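Local coordinates for autoinducer synthesis protein lasI (PDB 1RO5) that makes the quorum-sensing signal N-(3-oxododecanoyl)homoserine lactone from S-adenosyl-L-methionine and an acyl group carried on acyl carrier protein, at residues Lys16-Glu21 against Leu58-Gly63; Tyr78-Thr83 against Val141-Val146; Phe105-Gly110 against Asp119-Ala124; Ala127-Ser132 against Ala187-Val192; Lys150-Ala155 against Val174-Glu179. All coordinates share one frame; numbering follows the deposited sequence.

Contact 1 (Lys16-Glu21 against Leu58-Gly63); sequences KKLLGE and LIQEDG. Residue 63 of segment 58-63 comes from a tag, linker or insertion.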
# COMPACT_ATOMS: atom_id res chain seq x y z
N LYS A 16 -4.71 -19.53 -3.35
CA LYS A 16 -5.26 -19.59 -1.96
C LYS A 16 -4.24 -19.69 -0.84
O LYS A 16 -4.53 -19.33 0.30
CB LYS A 16 -6.31 -20.74 -1.76
CG LYS A 16 -7.69 -20.70 -2.60
CD LYS A 16 -8.37 -19.32 -2.52
CE LYS A 16 -9.28 -18.87 -3.75
NZ LYS A 16 -9.53 -17.28 -3.81
N LYS A 17 -3.04 -20.18 -1.16
CA LYS A 17 -1.98 -20.38 -0.17
C LYS A 17 -1.20 -19.11 -0.01
O LYS A 17 -0.80 -18.78 1.06
CB LYS A 17 -0.92 -21.45 -0.65
CG LYS A 17 -1.38 -22.97 -0.66
CD LYS A 17 -1.01 -23.60 -2.14
CE LYS A 17 -1.82 -24.83 -2.58
NZ LYS A 17 -0.88 -26.03 -2.79
N LEU A 18 -0.85 -18.48 -1.11
CA LEU A 18 -0.19 -17.21 -1.01
C LEU A 18 -1.10 -16.23 -0.26
O LEU A 18 -0.61 -15.55 0.65
CB LEU A 18 0.03 -16.68 -2.39
CG LEU A 18 1.43 -16.85 -2.79
CD1 LEU A 18 1.59 -16.19 -4.08
CD2 LEU A 18 2.35 -16.41 -1.66
N LEU A 19 -2.41 -16.23 -0.60
CA LEU A 19 -3.37 -15.28 -0.01
C LEU A 19 -3.38 -15.54 1.46
O LEU A 19 -3.44 -14.58 2.28
CB LEU A 19 -4.80 -15.41 -0.54
CG LEU A 19 -4.84 -15.03 -1.99
CD1 LEU A 19 -6.16 -15.48 -2.63
CD2 LEU A 19 -4.50 -13.54 -2.25
N GLY A 20 -3.26 -16.80 1.84
CA GLY A 20 -3.38 -17.12 3.28
C GLY A 20 -2.14 -16.60 3.95
O GLY A 20 -2.24 -16.02 5.01
N GLU A 21 -0.96 -16.67 3.33
CA GLU A 21 0.25 -16.11 3.98
C GLU A 21 0.21 -14.57 4.05
O GLU A 21 0.71 -14.02 5.02
CB GLU A 21 1.46 -16.41 3.13
CG GLU A 21 2.20 -17.71 3.38
CD GLU A 21 3.63 -17.53 2.80
OE1 GLU A 21 4.52 -16.81 3.41
OE2 GLU A 21 3.82 -18.07 1.70
N LEU A 58 2.69 -8.52 -3.36
CA LEU A 58 3.49 -9.33 -2.47
C LEU A 58 5.02 -9.25 -2.79
O LEU A 58 5.40 -9.31 -3.97
CB LEU A 58 3.05 -10.78 -2.60
CG LEU A 58 1.54 -11.09 -2.47
CD1 LEU A 58 1.38 -12.61 -2.50
CD2 LEU A 58 0.92 -10.50 -1.20
N ILE A 59 5.86 -9.13 -1.75
CA ILE A 59 7.30 -9.27 -1.93
C ILE A 59 7.66 -10.56 -1.31
O ILE A 59 7.26 -10.84 -0.21
CB ILE A 59 7.99 -8.20 -1.24
CG1 ILE A 59 7.67 -6.96 -2.00
CG2 ILE A 59 9.44 -8.29 -1.41
CD1 ILE A 59 8.11 -5.68 -1.27
N GLN A 60 8.40 -11.38 -2.01
CA GLN A 60 8.83 -12.66 -1.42
C GLN A 60 10.34 -12.91 -1.41
O GLN A 60 11.08 -12.32 -2.16
CB GLN A 60 8.16 -13.83 -2.10
CG GLN A 60 6.69 -13.78 -2.05
CD GLN A 60 6.19 -14.79 -3.02
OE1 GLN A 60 5.89 -14.42 -4.16
NE2 GLN A 60 6.12 -16.08 -2.60
N GLU A 61 10.76 -13.84 -0.56
CA GLU A 61 12.16 -14.11 -0.29
C GLU A 61 12.18 -15.39 0.47
O GLU A 61 11.41 -15.58 1.43
CB GLU A 61 12.77 -13.01 0.50
CG GLU A 61 14.26 -13.12 0.52
CD GLU A 61 14.94 -11.76 0.67
OE1 GLU A 61 16.15 -11.68 0.28
OE2 GLU A 61 14.29 -10.78 1.16
N ASP A 62 13.03 -16.32 -0.01
CA ASP A 62 13.13 -17.70 0.49
C ASP A 62 11.74 -18.38 0.66
O ASP A 62 11.49 -19.08 1.67
CB ASP A 62 14.01 -17.77 1.78
CG ASP A 62 15.33 -16.87 1.67
OD1 ASP A 62 16.02 -16.81 0.58
OD2 ASP A 62 15.76 -16.18 2.64
N GLY A 63 10.85 -18.12 -0.30
CA GLY A 63 9.63 -18.92 -0.46
C GLY A 63 8.48 -18.39 0.39
O GLY A 63 7.53 -19.07 0.78

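Contact 2 (Tyr78-Thr83 against Val141-Val146); sequences YMLKNT and VTVTTV. With SO4 (sulfate ion), chain E.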
# COMPACT_ATOMS: atom_id res chain seq x y z
N TYR A 78 -13.33 2.32 -0.92
CA TYR A 78 -11.96 2.22 -0.48
C TYR A 78 -11.83 2.84 0.90
O TYR A 78 -12.77 3.52 1.33
CB TYR A 78 -10.98 2.78 -1.54
CG TYR A 78 -11.12 4.24 -1.83
CD1 TYR A 78 -10.30 5.15 -1.23
CD2 TYR A 78 -12.11 4.69 -2.72
CE1 TYR A 78 -10.39 6.47 -1.50
CE2 TYR A 78 -12.24 6.05 -3.00
CZ TYR A 78 -11.30 6.91 -2.40
OH TYR A 78 -11.39 8.29 -2.62
N MET A 79 -10.76 2.54 1.65
CA MET A 79 -10.75 2.77 3.11
C MET A 79 -10.75 4.31 3.37
O MET A 79 -11.34 4.77 4.35
CB MET A 79 -9.49 2.18 3.79
CG MET A 79 -9.31 0.66 3.55
SD MET A 79 -8.14 -0.15 4.60
CE MET A 79 -9.27 -0.25 6.19
N LEU A 80 -10.17 5.14 2.50
CA LEU A 80 -10.07 6.59 2.85
C LEU A 80 -11.52 7.14 2.81
O LEU A 80 -11.91 7.91 3.66
CB LEU A 80 -9.25 7.37 1.83
CG LEU A 80 -8.74 8.75 2.09
CD1 LEU A 80 -8.18 9.54 0.96
CD2 LEU A 80 -9.11 9.49 3.34
N LYS A 81 -12.27 6.69 1.82
CA LYS A 81 -13.62 7.20 1.55
C LYS A 81 -14.58 6.58 2.51
O LYS A 81 -15.48 7.27 3.00
CB LYS A 81 -14.06 6.91 0.12
CG LYS A 81 -15.44 7.48 -0.26
CD LYS A 81 -16.25 6.93 -1.46
CE LYS A 81 -15.96 7.51 -2.81
NZ LYS A 81 -15.83 6.34 -3.88
N ASN A 82 -14.41 5.27 2.83
CA ASN A 82 -15.48 4.62 3.54
C ASN A 82 -15.14 4.16 4.91
O ASN A 82 -16.03 3.61 5.52
CB ASN A 82 -16.03 3.45 2.72
CG ASN A 82 -16.58 3.89 1.38
OD1 ASN A 82 -15.97 3.71 0.30
ND2 ASN A 82 -17.70 4.55 1.43
N THR A 83 -13.89 4.24 5.35
CA THR A 83 -13.56 3.85 6.69
C THR A 83 -12.92 5.08 7.42
O THR A 83 -13.09 5.28 8.65
CB THR A 83 -12.53 2.58 6.66
OG1 THR A 83 -13.21 1.38 6.15
CG2 THR A 83 -12.11 2.19 8.05
N VAL A 141 -3.64 7.30 -3.52
CA VAL A 141 -3.95 7.85 -2.24
C VAL A 141 -3.83 6.74 -1.16
O VAL A 141 -3.86 5.55 -1.47
CB VAL A 141 -5.35 8.47 -2.23
CG1 VAL A 141 -5.38 9.64 -3.16
CG2 VAL A 141 -6.46 7.43 -2.58
N THR A 142 -3.62 7.11 0.09
CA THR A 142 -3.54 6.11 1.14
C THR A 142 -3.75 6.76 2.50
O THR A 142 -3.47 7.93 2.69
CB THR A 142 -2.19 5.37 1.03
OG1 THR A 142 -2.09 4.38 2.05
CG2 THR A 142 -1.03 6.37 1.32
N VAL A 143 -4.20 6.00 3.47
CA VAL A 143 -4.19 6.41 4.87
C VAL A 143 -3.06 5.63 5.49
O VAL A 143 -3.09 4.39 5.51
CB VAL A 143 -5.50 6.08 5.58
CG1 VAL A 143 -5.44 6.23 7.15
CG2 VAL A 143 -6.55 6.99 5.10
N THR A 144 -2.05 6.35 5.97
CA THR A 144 -0.91 5.71 6.58
C THR A 144 -0.49 6.57 7.83
O THR A 144 -1.34 7.40 8.34
CB THR A 144 0.20 5.42 5.53
OG1 THR A 144 1.23 4.68 6.17
CG2 THR A 144 0.87 6.70 5.05
N THR A 145 0.69 6.34 8.42
CA THR A 145 1.08 7.16 9.56
C THR A 145 2.02 8.27 9.13
O THR A 145 2.69 8.26 8.01
CB THR A 145 1.87 6.35 10.56
OG1 THR A 145 3.08 5.92 9.89
CG2 THR A 145 1.12 5.02 11.03
N VAL A 146 2.18 9.19 10.08
CA VAL A 146 3.08 10.33 9.87
C VAL A 146 4.49 9.91 9.59
O VAL A 146 5.20 10.56 8.80
CB VAL A 146 3.04 11.36 10.99
CG1 VAL A 146 4.09 12.47 10.68
CG2 VAL A 146 1.66 11.95 11.06
S SO4 E . 6.09 4.67 12.01
O1 SO4 E . 4.72 4.37 11.67
O2 SO4 E . 6.85 5.01 10.80
O3 SO4 E . 6.70 3.57 12.77
O4 SO4 E . 6.15 5.88 12.83

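Contact 3 (Phe105-Gly110 against Asp119-Ala124); sequences FAINSG and DCTLEA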
# COMPACT_ATOMS: atom_id res chain seq x y z
N PHE A 105 -0.37 -1.81 4.52
CA PHE A 105 1.06 -2.02 4.39
C PHE A 105 1.50 -2.89 5.45
O PHE A 105 1.44 -2.51 6.56
CB PHE A 105 2.02 -0.77 4.42
CG PHE A 105 1.53 0.43 3.72
CD1 PHE A 105 0.42 0.36 2.89
CD2 PHE A 105 2.08 1.67 4.01
CE1 PHE A 105 -0.14 1.53 2.28
CE2 PHE A 105 1.57 2.83 3.38
CZ PHE A 105 0.43 2.72 2.50
N ALA A 106 2.03 -4.03 5.16
CA ALA A 106 2.41 -4.94 6.19
C ALA A 106 3.77 -5.54 5.79
O ALA A 106 3.88 -6.15 4.72
CB ALA A 106 1.30 -6.13 6.35
N ILE A 107 4.79 -5.37 6.65
CA ILE A 107 6.18 -5.85 6.41
C ILE A 107 6.62 -6.70 7.57
O ILE A 107 6.54 -6.29 8.72
CB ILE A 107 7.19 -4.66 6.12
CG1 ILE A 107 6.86 -4.02 4.78
CG2 ILE A 107 8.63 -5.18 5.97
CD1 ILE A 107 7.78 -3.03 4.40
N ASN A 108 7.04 -7.91 7.26
CA ASN A 108 7.51 -8.80 8.27
C ASN A 108 8.71 -8.13 8.99
O ASN A 108 9.78 -7.72 8.34
CB ASN A 108 7.90 -10.14 7.71
CG ASN A 108 8.41 -11.09 8.80
OD1 ASN A 108 8.01 -11.01 9.99
ND2 ASN A 108 9.27 -12.01 8.42
N SER A 109 8.54 -8.02 10.31
CA SER A 109 9.53 -7.31 11.12
C SER A 109 10.76 -8.16 11.66
O SER A 109 11.84 -7.53 11.83
CB SER A 109 8.77 -6.63 12.25
OG SER A 109 8.44 -7.61 13.24
N GLY A 110 10.57 -9.50 11.91
CA GLY A 110 11.58 -10.49 12.28
C GLY A 110 12.98 -10.44 11.64
O GLY A 110 13.32 -9.53 10.81
N ASP A 119 14.27 0.44 2.50
CA ASP A 119 14.36 -0.08 1.14
C ASP A 119 13.30 -1.08 0.70
O ASP A 119 12.84 -1.03 -0.45
CB ASP A 119 15.69 -0.76 0.96
CG ASP A 119 16.80 0.19 1.11
OD1 ASP A 119 17.87 -0.08 0.52
OD2 ASP A 119 16.69 1.23 1.80
N CYS A 120 12.96 -2.03 1.57
CA CYS A 120 11.91 -2.94 1.24
C CYS A 120 10.82 -2.07 0.65
O CYS A 120 10.35 -2.33 -0.47
CB CYS A 120 11.38 -3.72 2.43
SG CYS A 120 10.18 -4.93 1.85
N THR A 121 10.45 -1.03 1.39
CA THR A 121 9.45 -0.09 0.93
C THR A 121 9.77 0.57 -0.42
O THR A 121 8.89 0.71 -1.25
CB THR A 121 9.19 0.96 2.02
OG1 THR A 121 9.02 0.25 3.28
CG2 THR A 121 7.78 1.79 1.76
N LEU A 122 11.02 1.00 -0.61
CA LEU A 122 11.47 1.57 -1.84
C LEU A 122 11.09 0.64 -2.96
O LEU A 122 10.44 1.06 -3.92
CB LEU A 122 13.03 1.70 -1.81
CG LEU A 122 13.89 2.05 -3.05
CD1 LEU A 122 13.66 3.50 -3.35
CD2 LEU A 122 15.34 1.81 -2.76
N GLU A 123 11.54 -0.61 -2.83
CA GLU A 123 11.36 -1.57 -3.87
C GLU A 123 9.88 -1.79 -4.21
O GLU A 123 9.47 -1.85 -5.40
CB GLU A 123 12.01 -2.87 -3.50
CG GLU A 123 13.49 -2.81 -3.65
CD GLU A 123 13.92 -2.67 -5.09
OE1 GLU A 123 15.14 -2.59 -5.33
OE2 GLU A 123 13.04 -2.67 -5.97
N ALA A 124 9.10 -1.88 -3.14
CA ALA A 124 7.67 -1.94 -3.29
C ALA A 124 7.17 -0.75 -4.01
O ALA A 124 6.28 -0.87 -4.81
CB ALA A 124 6.98 -2.06 -1.94

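Contact 4 (Ala127-Ser132 against Ala187-Val192); sequences ALARYS and ALYGGV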
# COMPACT_ATOMS: atom_id res chain seq x y z
N ALA A 127 8.12 -0.97 -7.80
CA ALA A 127 7.30 -1.95 -8.56
C ALA A 127 5.84 -1.46 -8.67
O ALA A 127 5.23 -1.50 -9.76
CB ALA A 127 7.32 -3.32 -7.83
N LEU A 128 5.34 -0.90 -7.55
CA LEU A 128 3.98 -0.44 -7.53
C LEU A 128 3.72 0.76 -8.44
O LEU A 128 2.73 0.79 -9.19
CB LEU A 128 3.56 -0.15 -6.12
CG LEU A 128 2.10 0.04 -5.79
CD1 LEU A 128 1.25 -1.03 -6.44
CD2 LEU A 128 2.15 -0.21 -4.34
N ALA A 129 4.62 1.74 -8.40
CA ALA A 129 4.41 2.95 -9.19
C ALA A 129 4.45 2.66 -10.73
O ALA A 129 3.83 3.30 -11.53
CB ALA A 129 5.41 3.96 -8.81
N ARG A 130 5.20 1.65 -11.08
CA ARG A 130 5.38 1.23 -12.44
C ARG A 130 4.18 0.46 -13.00
O ARG A 130 3.72 0.70 -14.15
CB ARG A 130 6.62 0.29 -12.43
CG ARG A 130 6.74 -0.43 -13.77
CD ARG A 130 7.95 -1.29 -13.98
NE ARG A 130 7.46 -2.36 -14.86
CZ ARG A 130 7.64 -3.68 -14.63
NH1 ARG A 130 8.31 -4.08 -13.54
NH2 ARG A 130 7.15 -4.59 -15.49
N TYR A 131 3.71 -0.52 -12.21
CA TYR A 131 2.50 -1.21 -12.48
C TYR A 131 1.36 -0.22 -12.55
O TYR A 131 0.52 -0.33 -13.39
CB TYR A 131 2.20 -2.15 -11.36
CG TYR A 131 0.93 -2.99 -11.59
CD1 TYR A 131 0.97 -4.13 -12.43
CD2 TYR A 131 -0.25 -2.69 -10.94
CE1 TYR A 131 -0.16 -4.93 -12.61
CE2 TYR A 131 -1.44 -3.48 -11.12
CZ TYR A 131 -1.39 -4.58 -11.98
OH TYR A 131 -2.55 -5.41 -12.16
N SER A 132 1.32 0.77 -11.69
CA SER A 132 0.23 1.70 -11.79
C SER A 132 0.36 2.59 -13.05
O SER A 132 -0.65 2.88 -13.75
CB SER A 132 0.16 2.57 -10.56
OG SER A 132 0.42 1.78 -9.41
N ALA A 187 12.78 10.43 -8.40
CA ALA A 187 13.06 9.91 -7.05
C ALA A 187 13.14 8.46 -7.03
O ALA A 187 14.05 7.92 -6.46
CB ALA A 187 11.96 10.40 -6.03
N LEU A 188 12.18 7.77 -7.62
CA LEU A 188 12.22 6.30 -7.66
C LEU A 188 13.20 5.60 -8.57
O LEU A 188 13.69 4.50 -8.24
CB LEU A 188 10.80 5.73 -8.02
CG LEU A 188 9.68 5.96 -6.99
CD1 LEU A 188 8.46 5.45 -7.49
CD2 LEU A 188 10.05 5.42 -5.56
N TYR A 189 13.41 6.15 -9.78
CA TYR A 189 14.15 5.42 -10.81
C TYR A 189 15.44 6.08 -11.29
O TYR A 189 16.22 5.45 -11.99
CB TYR A 189 13.28 5.20 -12.01
CG TYR A 189 11.97 4.64 -11.67
CD1 TYR A 189 10.82 5.41 -11.74
CD2 TYR A 189 11.86 3.31 -11.29
CE1 TYR A 189 9.59 4.87 -11.42
CE2 TYR A 189 10.64 2.77 -10.98
CZ TYR A 189 9.50 3.52 -11.05
OH TYR A 189 8.29 2.88 -10.71
N GLY A 190 15.64 7.35 -10.94
CA GLY A 190 16.81 8.08 -11.35
C GLY A 190 16.40 8.88 -12.57
O GLY A 190 17.08 9.84 -12.91
N GLY A 191 15.28 8.52 -13.23
CA GLY A 191 14.72 9.42 -14.22
C GLY A 191 13.25 9.17 -14.52
O GLY A 191 12.56 8.54 -13.69
N VAL A 192 12.78 9.63 -15.69
CA VAL A 192 11.38 9.50 -16.11
C VAL A 192 11.19 8.08 -16.65
O VAL A 192 12.07 7.55 -17.40
CB VAL A 192 11.02 10.49 -17.19
CG1 VAL A 192 9.51 10.35 -17.63
CG2 VAL A 192 11.23 11.89 -16.69

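Contact 5 (Lys150-Ala155 against Val174-Glu179); sequences KMMIRA and VALRIE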
# COMPACT_ATOMS: atom_id res chain seq x y z
N LYS A 150 6.78 10.83 6.29
CA LYS A 150 8.13 11.43 6.21
C LYS A 150 9.11 10.55 5.54
O LYS A 150 9.95 11.00 4.79
CB LYS A 150 8.64 12.12 7.50
CG LYS A 150 8.70 11.36 8.76
CD LYS A 150 9.08 12.36 9.91
CE LYS A 150 7.83 12.97 10.64
NZ LYS A 150 8.06 13.32 12.08
N MET A 151 8.91 9.26 5.62
CA MET A 151 9.84 8.40 4.96
C MET A 151 9.75 8.66 3.41
O MET A 151 10.76 8.60 2.66
CB MET A 151 9.53 6.99 5.45
CG MET A 151 10.40 5.86 5.04
SD MET A 151 9.82 5.58 3.24
CE MET A 151 8.28 4.33 3.53
N MET A 152 8.57 9.11 2.98
CA MET A 152 8.27 9.25 1.59
C MET A 152 8.62 10.65 1.22
O MET A 152 9.20 10.81 0.17
CB MET A 152 6.79 9.03 1.32
CG MET A 152 6.37 7.59 0.99
SD MET A 152 4.52 7.42 0.75
CE MET A 152 3.78 7.45 2.16
N ILE A 153 8.29 11.68 2.01
CA ILE A 153 8.74 13.02 1.62
C ILE A 153 10.33 13.06 1.49
O ILE A 153 10.84 13.74 0.64
CB ILE A 153 8.22 14.23 2.51
CG1 ILE A 153 9.15 14.43 3.72
CG2 ILE A 153 6.71 14.18 2.91
CD1 ILE A 153 8.74 15.46 4.97
N ARG A 154 11.05 12.31 2.33
CA ARG A 154 12.48 12.24 2.33
C ARG A 154 13.04 11.49 1.11
O ARG A 154 14.16 11.80 0.63
CB ARG A 154 13.01 11.50 3.58
CG ARG A 154 12.89 12.33 4.86
CD ARG A 154 13.79 11.89 5.98
NE ARG A 154 13.09 11.80 7.26
CZ ARG A 154 12.96 10.65 7.90
NH1 ARG A 154 13.47 9.51 7.33
NH2 ARG A 154 12.31 10.65 9.08
N ALA A 155 12.34 10.45 0.69
CA ALA A 155 12.87 9.70 -0.44
C ALA A 155 12.68 10.52 -1.77
O ALA A 155 13.06 10.03 -2.84
CB ALA A 155 12.19 8.38 -0.55
N VAL A 174 -2.54 9.95 8.76
CA VAL A 174 -2.84 11.01 7.86
C VAL A 174 -3.23 10.38 6.52
O VAL A 174 -2.79 9.27 6.23
CB VAL A 174 -1.51 11.87 7.71
CG1 VAL A 174 -0.22 10.95 7.34
CG2 VAL A 174 -1.67 13.08 6.79
N ALA A 175 -4.03 11.07 5.69
CA ALA A 175 -4.36 10.71 4.31
C ALA A 175 -3.41 11.42 3.38
O ALA A 175 -3.32 12.67 3.40
CB ALA A 175 -5.80 11.17 3.92
N LEU A 176 -2.74 10.65 2.52
CA LEU A 176 -1.82 11.22 1.61
C LEU A 176 -2.27 11.10 0.15
O LEU A 176 -2.89 10.13 -0.24
CB LEU A 176 -0.53 10.42 1.77
CG LEU A 176 0.13 10.49 3.14
CD1 LEU A 176 1.36 9.66 2.97
CD2 LEU A 176 0.54 11.91 3.59
N ARG A 177 -1.90 12.07 -0.68
CA ARG A 177 -1.89 11.86 -2.15
C ARG A 177 -0.50 11.77 -2.76
O ARG A 177 0.31 12.59 -2.43
CB ARG A 177 -2.91 12.73 -2.93
CG ARG A 177 -2.82 14.10 -2.86
CD ARG A 177 -4.17 14.90 -3.00
NE ARG A 177 -3.99 16.19 -2.23
CZ ARG A 177 -4.96 16.94 -1.71
NH1 ARG A 177 -6.24 16.55 -1.91
NH2 ARG A 177 -4.65 18.09 -1.00
N ILE A 178 -0.17 10.69 -3.49
CA ILE A 178 1.18 10.48 -3.92
C ILE A 178 1.03 10.64 -5.43
O ILE A 178 0.47 9.72 -6.06
CB ILE A 178 1.67 9.06 -3.75
CG1 ILE A 178 1.99 8.68 -2.32
CG2 ILE A 178 3.09 8.93 -4.29
CD1 ILE A 178 0.93 8.24 -1.53
N GLU A 179 1.49 11.76 -6.02
CA GLU A 179 1.42 11.97 -7.49
C GLU A 179 2.44 11.13 -8.18
O GLU A 179 3.61 11.12 -7.77
CB GLU A 179 1.60 13.42 -7.79
CG GLU A 179 0.52 14.24 -7.05
CD GLU A 179 -0.82 14.06 -7.69
OE1 GLU A 179 -0.91 13.51 -8.86
OE2 GLU A 179 -1.78 14.42 -7.01

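Contact 1 (Lys16-Glu21 against Leu58-Gly63)
Helix 16-30 and strand 55-61 come closest at L18 and L58, whose CA atoms are 8.8 Å apart, a spacing too wide for backbone pairing and bridged by side chains. L18 fills it with both of its methyl branches. Its CD1 lies 3.9 Å from CD1 of L58, and its CD2 is nearly as close to that same methyl, so a single L58 branch is met by the forked end of L18 in an oblique crossing. CD2 of L18 also reaches the amide of Q60, 3.9 Å from NE2, a plain van der Waals approach. The polar work of that amide is done by OE1, which accepts a hydrogen bond from Q7 NE2 on strand 5-10. L58 and Q60, two apart on the strand, both point toward the helix, whereas I59 between them packs against helix 118-133. This is the two-sided layering of an alpha-beta-alpha sandwich, and the strand here is about to turn back. D62 and G63, with positive phi values near 47° and 88°, form a type I' turn that joins it to strand 64-73 as a beta hairpin. G63 comes from an insertion and is not part of the natural sequence. Its O stands 4.0 Å from OE2 of E21, two acceptors that merely lie near each other, while the other carboxylate oxygen, OE1, accepts the backbone N-H of V65 just beyond the turn.

Contact 2 (Tyr78-Thr83 against Val141-Val146)
The Y78 ring meets V141 at a slant, neither squarely over a face nor squarely at an edge: CE1 lies 4.2 Å from CG2 of V141, and the two side chains run at about a right angle. One face of the ring is covered by CB of K81, in the helix that Y78 caps, 3.7 Å above the plane and shifted toward the rim. The phenol OH of Y78 is hydrogen-bonded to P94 O. Y78 is the N-cap residue of the short helix 79-82, and its backbone N-H is taken up by N82 OD1 at 3.2 Å, in the carbonyl plane on a lone pair but somewhat bent (144° at the hydrogen). The second apolar bridge is made by L80. With CG opposite the backbone N (chi1 -166°), it sends CD2 to within 4.0 Å of V143 CG2, and CD1 sits more loosely, 4.4 Å from V141 CB. V141 and V143 face the helix while T142 turns the other way, toward F105 of the neighbouring parallel strand 99-107. In acetyltransferase-like folds such a parallel pair commonly frames the groove for the pantetheine arm, which is consistent with the phosphopantetheine fold of this enzyme. At the strand's far end T145 is the N-cap of helix 146-154. Its OG1 accepts the backbone N-H of V148 and donates to O1 of a sulfate at 2.9 Å, an ion probably left from crystallisation.

Contact 3 (Phe105-Gly110 against Asp119-Ala124)
I107, at the end of strand 99-107, and C120 and T121, in the early turns of helix 118-133, make contact inside a beta-alpha-beta unit, between its first strand and its helix. The touching is done by one methyl. CD1 of I107 lies 3.7 Å from OG1 of T121 and 4.0 Å from SG of C120, so it is met by two consecutive helix residues at once. The isoleucine reaches this far because its chain is fully extended beyond CG1 (chi2 -175°). C120 points toward the strand, and its sulfur swings opposite the backbone N (chi1 -174°); its CB also comes within 4.2 Å of the same methyl. T121 runs across the isoleucine at about a right angle, offering its hydroxyl oxygen. That hydroxyl is bonded to F117 O, just ahead of the helix start, and its meeting with CD1 is a van der Waals touch of methyl on oxygen. The crossover continues from the helix into strand 139-145, which pairs parallel to strand 99-107, the central beta-alpha-beta arrangement of acetyltransferase-like folds. Across the contact the nearest CA atoms, those of I107 and C120, are 8.2 Å apart, a distance bridged by side chains alone. On the sheet I107 also lies against W69 of strand 64-73. A106, preceding I107, faces the other side of the sheet and packs on L25, R26 and V29 of helix 16-30.

Contact 4 (Ala127-Ser132 against Ala187-Val192)
Both L188 and Y189 hold CG opposite their own carbonyl carbon (chi1 -65° and -50°), which sends these two consecutive side chains from the last turn of helix 182-189 toward A129 and R130 of helix 118-133. Their backbones come nearest at A129 and L188, with CA atoms 8.6 Å apart. CB of A129 is met by both residues: CD1 of L188 comes within 3.6 Å of it, and the OH of Y189 stands at a like distance. Within their own segment, CB of L188 lies over the centre of the Y189 ring, 3.6 Å above its plane, and so covers that face. The phenol oxygen reaches on to R130, lying 3.5 Å from its CB. The rest of the arginine turns off along helix 118-133, where NE has a weak bond to Q134 OE1. R130 N is only 3.3 Å from the OH of Y189, yet the angle is poor and the pair is no hydrogen bond. The phenol instead bonds to R126 O, one turn before R130 in helix 118-133. Beyond Y189 the chain leaves the helix at G190, whose phi of 97° suits a glycine. On its other side helix 118-133 packs on the sheet, L128 against M57 and L102. Between the two segments, then, the packing is van der Waals in kind, whereas the phenol's hydrogen bond goes to R126 O, just before A127, and probably sets where the ring end rests on the helix.

Contact 5 (Lys150-Ala155 against Val174-Glu179)
Apolar packing carries the meeting of M152 with L176 and I178, and all of it passes through the end of the methionine. CE of M152 and CD1 of L176 approach tip to tip at 3.4 Å, tighter than a usual carbon-carbon contact, so the fit at this point is close. The sulfur takes the second partner: SD lies 4.2 Å from CG1 of I178, with the two side chains at about a right angle. A bend at the last torsion of M152 (chi3 -76°) separates the methyl from the line of the chain, which lets CE serve one strand residue and SD another. L176 points toward the helix, and I178 stands aslant but brings CG1 round to it. The helix concerned, 146-154, directly follows strand 139-145 and lies over strand 171-179, the antiparallel neighbour of that strand, as one outer layer of the alpha-beta-alpha sandwich. Backbone hydrogen bonds hold each element by itself: in the helix, R154 N binds K150 O at 3.0 Å and A155 N binds M151 O. Strand 171-179 is tied in its turn to L140 through I178 and to S160 through R177. R177 and E179 belong to the other face of the strand. R177, between the two touching residues, bonds through NE to S160 OG and forms a cation-pi pair with F162, while E179 OE1 is held by T139 OG1.

Contacts 2, 3 and 5 are buried, contact 4 is partly so, and contact 1 lies at the surface. Contacts 1 and 2, 24 Å apart between centres, sit on opposite sides of the chain's centre yet reach the same sheet. Contacts 3 and 4 share helix 118-133, one using its early turns against a strand, the other its later turns against a helix. Contacts 2 and 5 use adjacent antiparallel strands, joined by a probable backbone hydrogen bond, T142 O to L176 N, 2.8 Å. All five pack by van der Waals contact; contacts 2 and 5 are apolar, while contacts 1, 3 and 4 bring polar atoms against methyls. I59 joins contact 1 to contact 3 at C120 and A124.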